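Local coordinates for betaine aldehyde dehydrogenase (Staphylococcus aureus subsp. aureus COL, PDB 4QTO), which catalyses the NAD-dependent oxidation of betaine aldehyde to glycine betaine, as a member of the aldehyde dehydrogenase family, at residues Q433-A445 / Q477-G489. Residues are numbered along the deposited sequence; the frame is centred on the assembly and turned at random.
With NA (sodium ion), chain E.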
ATOM      1  N   GLN A 433       2.333 -27.598  19.489  0.50 14.27           N
ATOM      2  CA  GLN A 433       1.352 -27.611  20.586  0.50 16.37           C
ATOM      3  C   GLN A 433       1.954 -27.071  21.884  0.50 14.37           C
ATOM      4  O   GLN A 433       1.350 -26.241  22.558  0.50 14.95           O
ATOM      5  CB  GLN A 433       0.795 -29.009  20.797  0.50 20.62           C
ATOM      6  CG  GLN A 433      -0.114 -29.487  19.687  0.50 24.91           C
ATOM      7  CD  GLN A 433      -0.569 -30.922  19.862  0.50 33.05           C
ATOM      8  OE1 GLN A 433      -0.334 -31.547  20.905  0.50 36.16           O
ATOM      9  NE2 GLN A 433      -1.228 -31.457  18.831  0.50 34.14           N
ATOM     10  N   LEU A 434       3.160 -27.523  22.223  1.00 13.25           N
ATOM     11  CA  LEU A 434       3.834 -27.053  23.433  1.00 12.96           C
ATOM     12  C   LEU A 434       4.209 -25.583  23.338  1.00 13.03           C
ATOM     13  O   LEU A 434       3.982 -24.802  24.254  1.00 13.11           O
ATOM     14  CB  LEU A 434       5.087 -27.882  23.709  1.00 13.29           C
ATOM     15  CG  LEU A 434       4.820 -29.303  24.176  1.00 16.61           C
ATOM     16  CD1 LEU A 434       6.138 -30.050  24.251  1.00 18.00           C
ATOM     17  CD2 LEU A 434       4.141 -29.284  25.543  1.00 19.34           C
ATOM     18  N   ALA A 435       4.764 -25.173  22.203  1.00 11.74           N
ATOM     19  CA  ALA A 435       5.177 -23.790  22.029  1.00 11.88           C
ATOM     20  C   ALA A 435       4.009 -22.816  22.177  1.00 12.29           C
ATOM     21  O   ALA A 435       4.192 -21.733  22.757  1.00 14.79           O
ATOM     22  CB  ALA A 435       5.864 -23.605  20.685  1.00 12.10           C
ATOM     23  N   ASN A 436       2.833 -23.225  21.682  1.00 11.95           N
ATOM     24  CA  ASN A 436       1.638 -22.402  21.748  1.00 12.38           C
ATOM     25  C   ASN A 436       0.890 -22.518  23.078  1.00 13.47           C
ATOM     26  O   ASN A 436      -0.056 -21.742  23.321  1.00 14.79           O
ATOM     27  CB  ASN A 436       0.698 -22.725  20.588  1.00 12.49           C
ATOM     28  CG  ASN A 436       1.157 -22.119  19.281  1.00 11.45           C
ATOM     29  OD1 ASN A 436       1.843 -21.083  19.261  1.00 12.61           O
ATOM     30  ND2 ASN A 436       0.725 -22.713  18.192  1.00 12.18           N
ATOM     31  N   ASP A 437       1.360 -23.413  23.948  1.00 14.38           N
ATOM     32  CA  ASP A 437       0.711 -23.622  25.247  1.00 14.54           C
ATOM     33  C   ASP A 437       1.299 -22.687  26.308  1.00 14.77           C
ATOM     34  O   ASP A 437       2.094 -23.108  27.177  1.00 15.15           O
ATOM     35  CB  ASP A 437       0.874 -25.070  25.702  1.00 15.78           C
ATOM     36  CG  ASP A 437       0.084 -25.376  26.968  1.00 18.22           C
ATOM     37  OD1 ASP A 437      -0.869 -24.637  27.250  1.00 18.39           O
ATOM     38  OD2 ASP A 437       0.410 -26.374  27.687  1.00 18.98           O
ATOM     39  N   SER A 438       1.003 -21.394  26.164  1.00 14.91           N
ATOM     40  CA  SER A 438       1.369 -20.387  27.160  1.00 14.70           C
ATOM     41  C   SER A 438       0.399 -19.249  26.940  1.00 13.60           C
ATOM     42  O   SER A 438      -0.348 -19.224  25.944  1.00 13.98           O
ATOM     43  CB  SER A 438       2.831 -19.834  27.074  1.00 17.97           C
ATOM     44  OG  SER A 438       2.981 -18.732  26.217  1.00 13.62           O
ATOM     45  N   ILE A 439       0.394 -18.312  27.868  1.00 12.71           N
ATOM     46  CA  ILE A 439      -0.482 -17.157  27.719  1.00 12.89           C
ATOM     47  C   ILE A 439       0.143 -16.093  26.847  1.00 12.49           C
ATOM     48  O   ILE A 439      -0.548 -15.117  26.513  1.00 11.68           O
ATOM     49  CB  ILE A 439      -0.826 -16.511  29.089  1.00 14.03           C
ATOM     50  CG1 ILE A 439       0.428 -15.939  29.778  1.00 15.76           C
ATOM     51  CG2 ILE A 439      -1.511 -17.515  30.011  1.00 16.54           C
ATOM     52  CD1 ILE A 439       0.125 -15.081  31.007  1.00 17.87           C
ATOM     53  N   TYR A 440       1.408 -16.274  26.463  1.00 11.73           N
ATOM     54  CA  TYR A 440       2.171 -15.263  25.769  1.00 10.94           C
ATOM     55  C   TYR A 440       2.216 -15.476  24.263  1.00 10.51           C
ATOM     56  O   TYR A 440       1.661 -16.444  23.742  1.00 12.34           O
ATOM     57  CB  TYR A 440       3.577 -15.212  26.362  1.00 11.98           C
ATOM     58  CG  TYR A 440       3.620 -14.648  27.792  1.00 14.37           C
ATOM     59  CD1 TYR A 440       3.447 -13.288  28.002  1.00 17.15           C
ATOM     60  CD2 TYR A 440       3.893 -15.440  28.855  1.00 19.34           C
ATOM     61  CE1 TYR A 440       3.521 -12.727  29.258  1.00 22.00           C
ATOM     62  CE2 TYR A 440       3.980 -14.887  30.137  1.00 17.83           C
ATOM     63  CZ  TYR A 440       3.785 -13.540  30.320  1.00 18.32           C
ATOM     64  OH  TYR A 440       3.870 -12.910  31.553  1.00 23.00           O
ATOM     65  N   GLY A 441       2.883 -14.574  23.557  1.00  9.14           N
ATOM     66  CA  GLY A 441       2.942 -14.678  22.096  1.00  9.23           C
ATOM     67  C   GLY A 441       3.865 -13.678  21.440  1.00  8.84           C
ATOM     68  O   GLY A 441       3.527 -13.123  20.383  1.00  8.46           O
ATOM     69  N   LEU A 442       5.033 -13.441  22.019  1.00  8.60           N
ATOM     70  CA  LEU A 442       5.921 -12.385  21.499  1.00  8.75           C
ATOM     71  C   LEU A 442       6.868 -12.788  20.383  1.00  9.00           C
ATOM     72  O   LEU A 442       6.832 -12.217  19.273  1.00  7.78           O
ATOM     73  CB  LEU A 442       6.724 -11.747  22.642  1.00 10.00           C
ATOM     74  CG  LEU A 442       7.548 -10.527  22.260  1.00 10.07           C
ATOM     75  CD1 LEU A 442       6.665  -9.385  21.777  1.00 10.60           C
ATOM     76  CD2 LEU A 442       8.338 -10.034  23.469  1.00 11.93           C
ATOM     77  N   ALA A 443       7.737 -13.750  20.651  1.00  8.17           N
ATOM     78  CA  ALA A 443       8.749 -14.164  19.665  1.00  8.44           C
ATOM     79  C   ALA A 443       9.180 -15.576  19.903  1.00  9.27           C
ATOM     80  O   ALA A 443       8.912 -16.128  20.965  1.00  9.47           O
ATOM     81  CB  ALA A 443       9.959 -13.242  19.771  1.00  9.06           C
ATOM     82  N   GLY A 444       9.859 -16.159  18.923  1.00  8.38           N
ATOM     83  CA  GLY A 444      10.380 -17.511  19.089  1.00  8.87           C
ATOM     84  C   GLY A 444      11.206 -17.909  17.895  1.00  8.46           C
ATOM     85  O   GLY A 444      11.237 -17.208  16.901  1.00  8.25           O
ATOM     86  N   ALA A 445      11.854 -19.071  18.006  1.00  8.07           N
ATOM     87  CA  ALA A 445      12.721 -19.544  16.927  1.00  7.90           C
ATOM     88  C   ALA A 445      12.490 -21.008  16.618  1.00  8.86           C
ATOM     89  O   ALA A 445      12.043 -21.796  17.474  1.00  9.18           O
ATOM     90  CB  ALA A 445      14.171 -19.393  17.327  1.00  8.57           C
ATOM     91  N   GLN A 477      12.702  -1.727  10.318  1.00  8.78           N
ATOM     92  CA  GLN A 477      11.918  -1.991   9.115  1.00  9.54           C
ATOM     93  C   GLN A 477      10.726  -2.950   9.294  1.00  9.27           C
ATOM     94  O   GLN A 477       9.835  -2.947   8.433  1.00  9.40           O
ATOM     95  CB  GLN A 477      12.825  -2.528   8.011  1.00 10.28           C
ATOM     96  CG  GLN A 477      13.865  -1.522   7.462  1.00 10.55           C
ATOM     97  CD  GLN A 477      15.115  -1.288   8.333  1.00 11.15           C
ATOM     98  OE1 GLN A 477      15.350  -1.939   9.363  1.00  9.85           O
ATOM     99  NE2 GLN A 477      15.939  -0.335   7.897  1.00 11.76           N
ATOM    100  N   ALA A 478      10.697  -3.707  10.383  1.00  8.12           N
ATOM    101  CA  ALA A 478       9.638  -4.734  10.581  1.00  8.05           C
ATOM    102  C   ALA A 478       8.949  -4.560  11.921  1.00  8.22           C
ATOM    103  O   ALA A 478       9.609  -4.308  12.927  1.00  8.50           O
ATOM    104  CB  ALA A 478      10.274  -6.119  10.509  1.00  8.74           C
ATOM    105  N   PRO A 479       7.629  -4.759  11.978  1.00  8.67           N
ATOM    106  CA  PRO A 479       6.870  -4.594  13.222  1.00  8.71           C
ATOM    107  C   PRO A 479       7.153  -5.672  14.237  1.00  8.46           C
ATOM    108  O   PRO A 479       7.420  -6.829  13.874  1.00  7.76           O
ATOM    109  CB  PRO A 479       5.427  -4.682  12.764  1.00  9.43           C
ATOM    110  CG  PRO A 479       5.486  -5.577  11.555  1.00  9.45           C
ATOM    111  CD  PRO A 479       6.759  -5.120  10.844  1.00  9.07           C
ATOM    112  N   TRP A 480       7.129  -5.263  15.496  1.00  7.76           N
ATOM    113  CA  TRP A 480       7.422  -6.109  16.655  1.00  8.45           C
ATOM    114  C   TRP A 480       6.301  -5.984  17.673  1.00  9.22           C
ATOM    115  O   TRP A 480       5.891  -4.857  18.007  1.00  8.67           O
ATOM    116  CB  TRP A 480       8.706  -5.598  17.276  1.00  8.87           C
ATOM    117  CG  TRP A 480       9.126  -6.268  18.543  1.00  8.89           C
ATOM    118  CD1 TRP A 480       8.749  -5.949  19.817  1.00 11.21           C
ATOM    119  CD2 TRP A 480       9.954  -7.432  18.646  1.00  9.87           C
ATOM    120  NE1 TRP A 480       9.306  -6.828  20.701  1.00 10.54           N
ATOM    121  CE2 TRP A 480      10.061  -7.745  20.012  1.00 10.58           C
ATOM    122  CE3 TRP A 480      10.634  -8.225  17.711  1.00 10.14           C
ATOM    123  CZ2 TRP A 480      10.812  -8.829  20.466  1.00 12.33           C
ATOM    124  CZ3 TRP A 480      11.388  -9.277  18.150  1.00 11.89           C
ATOM    125  CH2 TRP A 480      11.475  -9.581  19.531  1.00 11.93           C
ATOM    126  N   GLY A 481       5.814  -7.105  18.181  1.00  8.86           N
ATOM    127  CA  GLY A 481       4.758  -7.062  19.182  1.00  8.91           C
ATOM    128  C   GLY A 481       4.167  -8.420  19.431  1.00  8.89           C
ATOM    129  O   GLY A 481       4.543  -9.398  18.781  1.00  9.48           O
ATOM    130  N   GLY A 482       3.225  -8.484  20.356  1.00  9.75           N
ATOM    131  CA  GLY A 482       2.769  -9.793  20.740  1.00 11.34           C
ATOM    132  C   GLY A 482       1.353 -10.194  20.524  1.00 11.01           C
ATOM    133  O   GLY A 482       0.457  -9.343  20.507  1.00 13.95           O
ATOM    134  N   TYR A 483       1.191 -11.476  20.229  1.00 10.42           N
ATOM    135  CA  TYR A 483      -0.127 -12.104  20.265  1.00 10.08           C
ATOM    136  C   TYR A 483      -0.498 -12.301  21.730  1.00 10.86           C
ATOM    137  O   TYR A 483       0.365 -12.274  22.635  1.00  9.84           O
ATOM    138  CB  TYR A 483      -0.108 -13.494  19.592  1.00 10.68           C
ATOM    139  CG  TYR A 483       0.016 -13.640  18.085  1.00 11.65           C
ATOM    140  CD1 TYR A 483       0.952 -12.920  17.333  1.00 11.97           C
ATOM    141  CD2 TYR A 483      -0.792 -14.557  17.407  1.00 12.06           C
ATOM    142  CE1 TYR A 483       1.092 -13.109  15.959  1.00 11.81           C
ATOM    143  CE2 TYR A 483      -0.654 -14.757  16.030  1.00 12.32           C
ATOM    144  CZ  TYR A 483       0.297 -14.036  15.324  1.00 12.31           C
ATOM    145  OH  TYR A 483       0.475 -14.223  13.954  1.00 13.19           O
ATOM    146  N   LYS A 484      -1.782 -12.533  21.996  1.00 10.65           N
ATOM    147  CA  LYS A 484      -2.228 -12.954  23.308  1.00 11.74           C
ATOM    148  C   LYS A 484      -1.791 -12.001  24.415  1.00 11.20           C
ATOM    149  O   LYS A 484      -1.963 -10.784  24.260  1.00 10.61           O
ATOM    150  CB  LYS A 484      -1.802 -14.436  23.502  1.00 12.97           C
ATOM    151  CG  LYS A 484      -2.425 -15.389  22.462  1.00 14.45           C
ATOM    152  CD  LYS A 484      -1.604 -16.663  22.210  1.00 16.97           C
ATOM    153  CE  LYS A 484      -1.387 -17.458  23.478  1.00 17.83           C
ATOM    154  NZ  LYS A 484      -0.520 -18.661  23.211  1.00 19.55           N
ATOM    155  N   GLN A 485      -1.272 -12.500  25.548  1.00 10.95           N
ATOM    156  CA  GLN A 485      -0.991 -11.622  26.665  1.00 10.82           C
ATOM    157  C   GLN A 485       0.354 -10.904  26.551  1.00 10.20           C
ATOM    158  O   GLN A 485       0.740 -10.184  27.472  1.00 11.45           O
ATOM    159  CB  GLN A 485      -1.162 -12.295  28.012  1.00 12.57           C
ATOM    160  CG  GLN A 485      -2.552 -12.926  28.201  1.00 14.08           C
ATOM    161  CD  GLN A 485      -2.928 -13.145  29.654  1.00 17.70           C
ATOM    162  OE1 GLN A 485      -2.605 -12.356  30.506  1.00 20.96           O
ATOM    163  NE2 GLN A 485      -3.621 -14.224  29.921  1.00 22.35           N
ATOM    164  N   SER A 486       1.034 -11.067  25.423  1.00  9.47           N
ATOM    165  CA  SER A 486       2.288 -10.345  25.218  1.00  9.46           C
ATOM    166  C   SER A 486       2.076  -8.888  24.833  1.00 10.02           C
ATOM    167  O   SER A 486       3.029  -8.117  24.818  1.00  9.85           O
ATOM    168  CB  SER A 486       3.199 -11.053  24.233  1.00  9.22           C
ATOM    169  OG  SER A 486       3.788 -12.189  24.866  1.00  9.34           O
ATOM    170  N   GLY A 487       0.849  -8.502  24.493  1.00  9.58           N
ATOM    171  CA  GLY A 487       0.593  -7.109  24.172  1.00 10.30           C
ATOM    172  C   GLY A 487      -0.606  -6.810  23.317  1.00 10.08           C
ATOM    173  O   GLY A 487      -1.442  -7.675  23.063  1.00 10.26           O
ATOM    174  N   ILE A 488      -0.699  -5.537  22.947  1.00  8.82           N
ATOM    175  CA  ILE A 488      -1.676  -5.002  22.012  1.00  8.42           C
ATOM    176  C   ILE A 488      -0.894  -4.054  21.109  1.00  8.40           C
ATOM    177  O   ILE A 488      -0.189  -3.156  21.591  1.00  8.17           O
ATOM    178  CB  ILE A 488      -2.831  -4.264  22.715  1.00  8.62           C
ATOM    179  CG1 ILE A 488      -3.688  -5.280  23.491  1.00  9.05           C
ATOM    180  CG2 ILE A 488      -3.691  -3.488  21.717  1.00  8.88           C
ATOM    181  CD1 ILE A 488      -4.769  -4.676  24.333  1.00  9.53           C
ATOM    182  N   GLY A 489      -1.068  -4.220  19.805  1.00  7.96           N
ATOM    183  CA  GLY A 489      -0.431  -3.335  18.842  1.00  8.53           C
ATOM    184  C   GLY A 489       0.984  -3.742  18.455  1.00  8.31           C
ATOM    185  O   GLY A 489       1.481  -4.810  18.798  1.00  8.51           O
TER
HETATM  186 NA    NA E 501      -3.198  -9.200  23.104  1.00 11.27          NA
HETATM  187  O   HOH W   1       1.620 -18.251  21.529  1.00 19.55           O
HETATM  188  O   HOH W   2       7.591  -9.672  18.097  1.00  8.85           O
HETATM  189  O   HOH W   3      -2.402  -9.187  20.809  1.00 12.81           O
HETATM  190  O   HOH W   4      -5.058 -10.540  22.280  1.00 11.54           O
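Lys484 reaches across to Ser438 where 433-445 meets 477-489, a contact that illustrates how two loop segments of one chain can be joined by backbone bonds, a lysine among carbonyls and apolar packing. The lysine chain, bent at chi3 (58°), brings NZ among the carbonyls of Asn436, Ser438 and Tyr440. Lys484 NZ gives a hydrogen bond of 2.8 Å to Ser438 O, tilted from the carbonyl plane, and weak ones to Asn436 O and Tyr440 O; a water accepts from it as well. These carbonyl oxygens would probably favour the charged ammonium form. Lys484 O meanwhile binds the sodium ion at 2.3 Å, alongside Gly487 O.

Leu442, which with Lys484 buries the most surface, works by packing. Its CD1 rests 3.6 Å from Gly481 C, put there by a chi1 of -173° that turns CG away from the backbone N, while CG and CD2 meet Trp480 CZ2, the side chains crossing at about a right angle. Gln485 CD and NE2 lie along Ile439; Gln485 N bonds Ile439 O at 2.9 Å, as Tyr483 N does Gly441 O. Ser486 OG, also hydrogen-bonded to Gly281 O, takes the N-H of Gly441 almost straight (165°) at the Tyr440 ring edge.

Val273 O of the second subunit joins the sodium site. Helix 259-269 packs on Ile439, Tyr440 and Gln485. The contact links two sheets: 443-447 lies between 285-288 and 465-468, and 487-488 runs antiparallel to 275-279.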